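Polysialic acid O-acetyltransferase (Escherichia coli, PDB 3JQY) transfers acetyl groups from acetyl-CoA to the O7 or O9 hydroxyl of the sialic acid residues in capsular polysialic acid, acting as a homotrimer. Local coordinates at residues B[141-146]-B[162-167]; B[177-182]-B[195-200]. All blocks are in the same frame, centred on the assembly; numbering follows the deposited sequence. Where two conformers were deposited one is given.

Contact 1: B[141-146]-B[162-167]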
loop_
_atom_site.group_PDB
_atom_site.type_symbol
_atom_site.label_atom_id
_atom_site.label_comp_id
_atom_site.label_asym_id
_atom_site.label_seq_id
_atom_site.Cartn_x
_atom_site.Cartn_y
_atom_site.Cartn_z
ATOM N N LEU B 141 -10.102 7.487 4.785
ATOM C CA LEU B 141 -10.329 8.257 6.008
ATOM C C LEU B 141 -10.979 7.336 7.036
ATOM O O LEU B 141 -12.169 7.025 6.936
ATOM C CB LEU B 141 -11.200 9.486 5.723
ATOM C CG LEU B 141 -10.753 10.372 4.552
ATOM C CD1 LEU B 141 -11.674 11.586 4.373
ATOM C CD2 LEU B 141 -9.297 10.823 4.728
ATOM N N ARG B 142 -10.187 6.877 8.005
ATOM C CA ARG B 142 -10.632 5.833 8.930
ATOM C C ARG B 142 -10.880 6.389 10.331
ATOM O O ARG B 142 -9.976 6.420 11.161
ATOM C CB ARG B 142 -9.608 4.691 8.982
ATOM C CG ARG B 142 -10.124 3.425 9.660
ATOM C CD ARG B 142 -9.060 2.317 9.735
ATOM N NE ARG B 142 -8.616 1.866 8.413
ATOM C CZ ARG B 142 -9.303 1.046 7.624
ATOM N NH1 ARG B 142 -10.486 0.576 8.010
ATOM N NH2 ARG B 142 -8.809 0.696 6.438
ATOM N N ALA B 143 -12.110 6.828 10.588
ATOM C CA ALA B 143 -12.438 7.491 11.852
ATOM C C ALA B 143 -12.791 6.508 12.963
ATOM O O ALA B 143 -12.959 6.903 14.119
ATOM C CB ALA B 143 -13.570 8.485 11.650
ATOM N N SER B 144 -12.923 5.236 12.602
ATOM C CA SER B 144 -13.202 4.173 13.564
ATOM C C SER B 144 -12.236 3.008 13.365
ATOM O O SER B 144 -11.919 2.650 12.227
ATOM C CB SER B 144 -14.638 3.677 13.400
ATOM O OG SER B 144 -14.844 2.484 14.141
ATOM N N ASP B 145 -11.783 2.412 14.469
ATOM C CA ASP B 145 -10.831 1.294 14.421
ATOM C C ASP B 145 -11.489 -0.030 14.044
ATOM O O ASP B 145 -10.811 -0.968 13.620
ATOM C CB ASP B 145 -10.134 1.107 15.774
ATOM C CG ASP B 145 -9.051 2.135 16.033
ATOM O OD1 ASP B 145 -8.808 3.006 15.167
ATOM O OD2 ASP B 145 -8.430 2.060 17.115
ATOM N N GLY B 146 -12.797 -0.125 14.233
ATOM C CA GLY B 146 -13.516 -1.329 13.849
ATOM C C GLY B 146 -13.730 -2.339 14.963
ATOM O O GLY B 146 -14.747 -3.033 14.978
ATOM N N LYS B 162 -13.185 8.886 16.600
ATOM C CA LYS B 162 -12.960 10.327 16.722
ATOM C C LYS B 162 -12.989 10.986 15.339
ATOM O O LYS B 162 -12.512 10.404 14.360
ATOM C CB LYS B 162 -11.631 10.611 17.416
ATOM C CG LYS B 162 -11.554 10.059 18.842
ATOM C CD LYS B 162 -10.336 10.591 19.586
ATOM C CE LYS B 162 -10.312 10.090 21.026
ATOM N NZ LYS B 162 -11.633 10.265 21.702
ATOM N N ASP B 163 -13.543 12.195 15.272
ATOM C CA ASP B 163 -13.753 12.894 14.001
ATOM C C ASP B 163 -12.475 13.102 13.185
ATOM O O ASP B 163 -11.395 13.329 13.731
ATOM C CB ASP B 163 -14.368 14.282 14.235
ATOM C CG ASP B 163 -15.753 14.230 14.857
ATOM O OD1 ASP B 163 -16.335 13.138 15.011
ATOM O OD2 ASP B 163 -16.265 15.314 15.195
ATOM N N ILE B 164 -12.621 13.069 11.864
ATOM C CA ILE B 164 -11.551 13.492 10.969
ATOM C C ILE B 164 -12.002 14.758 10.257
ATOM O O ILE B 164 -13.109 14.821 9.735
ATOM C CB ILE B 164 -11.208 12.404 9.923
ATOM C CG1 ILE B 164 -10.585 11.196 10.623
ATOM C CG2 ILE B 164 -10.245 12.954 8.890
ATOM C CD1 ILE B 164 -10.555 9.932 9.794
ATOM N N ILE B 165 -11.147 15.769 10.251
ATOM C CA ILE B 165 -11.504 17.062 9.676
ATOM C C ILE B 165 -10.412 17.524 8.728
ATOM O O ILE B 165 -9.328 17.917 9.158
ATOM C CB ILE B 165 -11.724 18.134 10.770
ATOM C CG1 ILE B 165 -12.740 17.647 11.804
ATOM C CG2 ILE B 165 -12.190 19.445 10.147
ATOM C CD1 ILE B 165 -14.085 17.268 11.225
ATOM N N ILE B 166 -10.689 17.440 7.434
ATOM C CA ILE B 166 -9.775 17.963 6.432
ATOM C C ILE B 166 -10.244 19.359 6.035
ATOM O O ILE B 166 -11.335 19.528 5.508
ATOM C CB ILE B 166 -9.706 17.038 5.204
ATOM C CG1 ILE B 166 -9.335 15.616 5.643
ATOM C CG2 ILE B 166 -8.721 17.586 4.169
ATOM C CD1 ILE B 166 -9.410 14.592 4.546
ATOM N N SER B 167 -9.420 20.363 6.323
ATOM C CA SER B 167 -9.791 21.744 6.029
ATOM C C SER B 167 -9.889 21.998 4.531
ATOM O O SER B 167 -9.504 21.160 3.719
ATOM C CB SER B 167 -8.793 22.717 6.656
ATOM O OG SER B 167 -8.859 22.667 8.072
#

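Contact 2: B[177-182]-B[195-200]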
loop_
_atom_site.group_PDB
_atom_site.type_symbol
_atom_site.label_atom_id
_atom_site.label_comp_id
_atom_site.label_asym_id
_atom_site.label_seq_id
_atom_site.Cartn_x
_atom_site.Cartn_y
_atom_site.Cartn_z
ATOM N N SER B 177 -3.612 6.876 4.339
ATOM C CA SER B 177 -4.672 6.716 5.331
ATOM C C SER B 177 -4.580 7.856 6.319
ATOM O O SER B 177 -3.489 8.204 6.801
ATOM C CB SER B 177 -4.545 5.394 6.084
ATOM O OG SER B 177 -5.018 4.319 5.302
ATOM N N ILE B 178 -5.726 8.446 6.608
ATOM C CA ILE B 178 -5.834 9.391 7.704
ATOM C C ILE B 178 -6.638 8.713 8.807
ATOM O O ILE B 178 -7.759 8.261 8.577
ATOM C CB ILE B 178 -6.488 10.698 7.248
ATOM C CG1 ILE B 178 -5.628 11.366 6.174
ATOM C CG2 ILE B 178 -6.668 11.645 8.423
ATOM C CD1 ILE B 178 -6.144 12.715 5.732
ATOM N N MET B 179 -6.046 8.613 9.994
ATOM C CA MET B 179 -6.656 7.869 11.101
ATOM C C MET B 179 -7.517 8.743 12.015
ATOM O O MET B 179 -7.646 9.947 11.797
ATOM C CB MET B 179 -5.577 7.138 11.909
ATOM C CG MET B 179 -4.741 6.157 11.089
ATOM S SD MET B 179 -5.762 5.014 10.121
ATOM C CE MET B 179 -4.584 3.702 9.789
ATOM N N LYS B 180 -8.117 8.131 13.036
ATOM C CA LYS B 180 -9.146 8.829 13.802
ATOM C C LYS B 180 -8.613 10.040 14.566
ATOM O O LYS B 180 -7.465 10.051 15.031
ATOM C CB LYS B 180 -9.862 7.874 14.761
ATOM C CG LYS B 180 -8.991 7.364 15.908
ATOM C CD LYS B 180 -9.740 6.286 16.686
ATOM C CE LYS B 180 -8.879 5.691 17.789
ATOM N NZ LYS B 180 -7.640 5.058 17.242
ATOM N N GLY B 181 -9.449 11.066 14.666
ATOM C CA GLY B 181 -9.153 12.221 15.492
ATOM C C GLY B 181 -8.199 13.210 14.856
ATOM O O GLY B 181 -7.744 14.146 15.512
ATOM N N VAL B 182 -7.892 13.011 13.580
ATOM C CA VAL B 182 -6.922 13.863 12.909
ATOM C C VAL B 182 -7.579 15.043 12.191
ATOM O O VAL B 182 -8.574 14.884 11.477
ATOM C CB VAL B 182 -6.081 13.059 11.890
ATOM C CG1 VAL B 182 -5.255 14.000 11.006
ATOM C CG2 VAL B 182 -5.181 12.074 12.613
ATOM N N ILE B 195 0.680 7.435 6.537
ATOM C CA ILE B 195 -0.390 7.136 7.482
ATOM C C ILE B 195 -0.339 8.219 8.549
ATOM O O ILE B 195 0.621 8.314 9.311
ATOM C CB ILE B 195 -0.280 5.727 8.107
ATOM C CG1 ILE B 195 -0.387 4.662 7.007
ATOM C CG2 ILE B 195 -1.375 5.540 9.157
ATOM C CD1 ILE B 195 -0.491 3.218 7.507
ATOM N N VAL B 196 -1.366 9.061 8.561
ATOM C CA VAL B 196 -1.408 10.233 9.425
ATOM C C VAL B 196 -2.185 9.909 10.691
ATOM O O VAL B 196 -3.365 9.542 10.629
ATOM C CB VAL B 196 -2.076 11.421 8.711
ATOM C CG1 VAL B 196 -2.044 12.655 9.608
ATOM C CG2 VAL B 196 -1.397 11.695 7.367
ATOM N N THR B 197 -1.526 10.039 11.838
ATOM C CA THR B 197 -2.140 9.660 13.108
ATOM C C THR B 197 -2.288 10.832 14.078
ATOM O O THR B 197 -2.969 10.703 15.092
ATOM C CB THR B 197 -1.334 8.541 13.807
ATOM O OG1 THR B 197 -0.006 9.007 14.078
ATOM C CG2 THR B 197 -1.250 7.309 12.918
ATOM N N LYS B 198 -1.730 11.937 13.688
ATOM C CA LYS B 198 -1.784 13.115 14.552
ATOM C C LYS B 198 -2.079 14.372 13.739
ATOM O O LYS B 198 -1.817 14.415 12.539
ATOM C CB LYS B 198 -0.458 13.288 15.294
ATOM C CG LYS B 198 -0.154 12.165 16.269
ATOM C CD LYS B 198 1.176 12.417 16.959
ATOM C CE LYS B 198 1.546 11.288 17.913
ATOM N NZ LYS B 198 0.551 11.174 19.021
ATOM N N ASP B 199 -2.627 15.428 14.317
ATOM C CA ASP B 199 -2.990 16.645 13.584
ATOM C C ASP B 199 -1.836 17.176 12.739
ATOM O O ASP B 199 -0.672 17.108 13.146
ATOM C CB ASP B 199 -3.428 17.753 14.550
ATOM C CG ASP B 199 -4.717 17.428 15.281
ATOM O OD1 ASP B 199 -5.421 16.485 14.874
ATOM O OD2 ASP B 199 -5.029 18.124 16.272
ATOM N N VAL B 200 -2.170 17.698 11.561
ATOM C CA VAL B 200 -1.216 18.411 10.722
ATOM C C VAL B 200 -1.673 19.867 10.646
ATOM O O VAL B 200 -2.776 20.144 10.194
ATOM C CB VAL B 200 -1.177 17.820 9.297
ATOM C CG1 VAL B 200 -0.212 18.611 8.407
ATOM C CG2 VAL B 200 -0.789 16.357 9.339
HETATM O O HOH W 1 -5.002 8.808 14.982
#

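Contact 1: B[141-146]-B[162-167]
Ile164 and Ile166 both carry CG1 anti to their own carbonyl carbon (chi1 -67° and -55°), and with chi2 extended each sends its CD1 out toward the backbone or side chains of 141-143. The Ile164 methyl ends over the chain itself: CD1 sits 3.6 Å from Arg142 N, is just as near the amide of Ala143, and touches the methyl of Ala143, CB to CD1 3.8 Å. Further along, Leu141 and Ile166 meet tip to tip, with Ile166 CD1 facing both leucine methyls, 3.8 Å from Leu141 CD1. Where the two chains draw together at the other end, a single backbone bond ties them: Lys162 N donates to Ala143 O at 3.2 Å, while the lysine chain leads away. Ile178 closes over Leu141, Ile164 and Ile166 from the next coil, and Val127 lies against Leu141 and Ala143 from the preceding one. Arg142 points the other way and packs on Tyr192 of a second subunit. Strands 139-142 and 164-166 belong to different sheets, so these aliphatic groups fill the interior between two faces of the prism, the core expected of the left-handed beta-helix of hexapeptide-repeat transferases.

Contact 2: B[177-182]-B[195-200]
Met179 leans over the neighbouring strand from its first carbon: CB lies 3.5 Å from Val196 O, the same oxygen that takes the Met179 backbone N-H in a bond of 2.9 Å (N to O). CG moves on to the side chain of Ile195, 3.9 Å from its CG2, and also brushes the Thr197 methyl. The bend at chi2 (-51°) swings SD away from Ile195, and CE then comes back to 3.8 Å from Ile195 CG2. Tyr192 of a second subunit packs on both of these side chains. Val196 N completes the ladder by donating to Ser177 O at 2.9 Å. This is parallel pairing between successive coils of the left-handed beta-helix, with Ser177 beside Ile195 and Ile178 beside Val196; Ile178 and Val196 face the interior.

Beyond the strand, residues 179-182 make a type II turn, with Gly181 at positive phi, and a water bridges the two corners by donating to Lys180 O and Thr197 O. Val182 closes the turn and uses both branches: CG1 meets Val196 CG1 at 3.8 Å, the two side chains crossing at about a right angle, while CG2 presses on the Thr197 backbone, 3.5 Å from its C. With an alanine here both methyls go, which is likely to leave Val196 CG1 and the Thr197 backbone uncovered and to open a gap between the turn and 195-200. Asp199 turns its carboxylate toward the same turn, where OD1 accepts a hydrogen bond from Ser183 N.

Overall arrangement
Contact 1 closes before contact 2 opens along the chain, and their centres are about 7 Å apart; contact 1 spans the interior within one coil of the beta-helix, and contact 2 joins the next coil to the one beyond. Strand 176-178 lies between 139-142 and 195-196 in the same parallel sheet, and Ile178 O probably accepts a hydrogen bond from Arg142 N. A second probable bond, from Ile165 N to Val182 O, joins the coils on another face. At the corner where they meet, Lys180 of contact 2 forms a salt bridge with Asp145 of contact 1; both residues, like Lys198, are inferred by similarity to bind acetyl-CoA, consistent with a cofactor site along these turns.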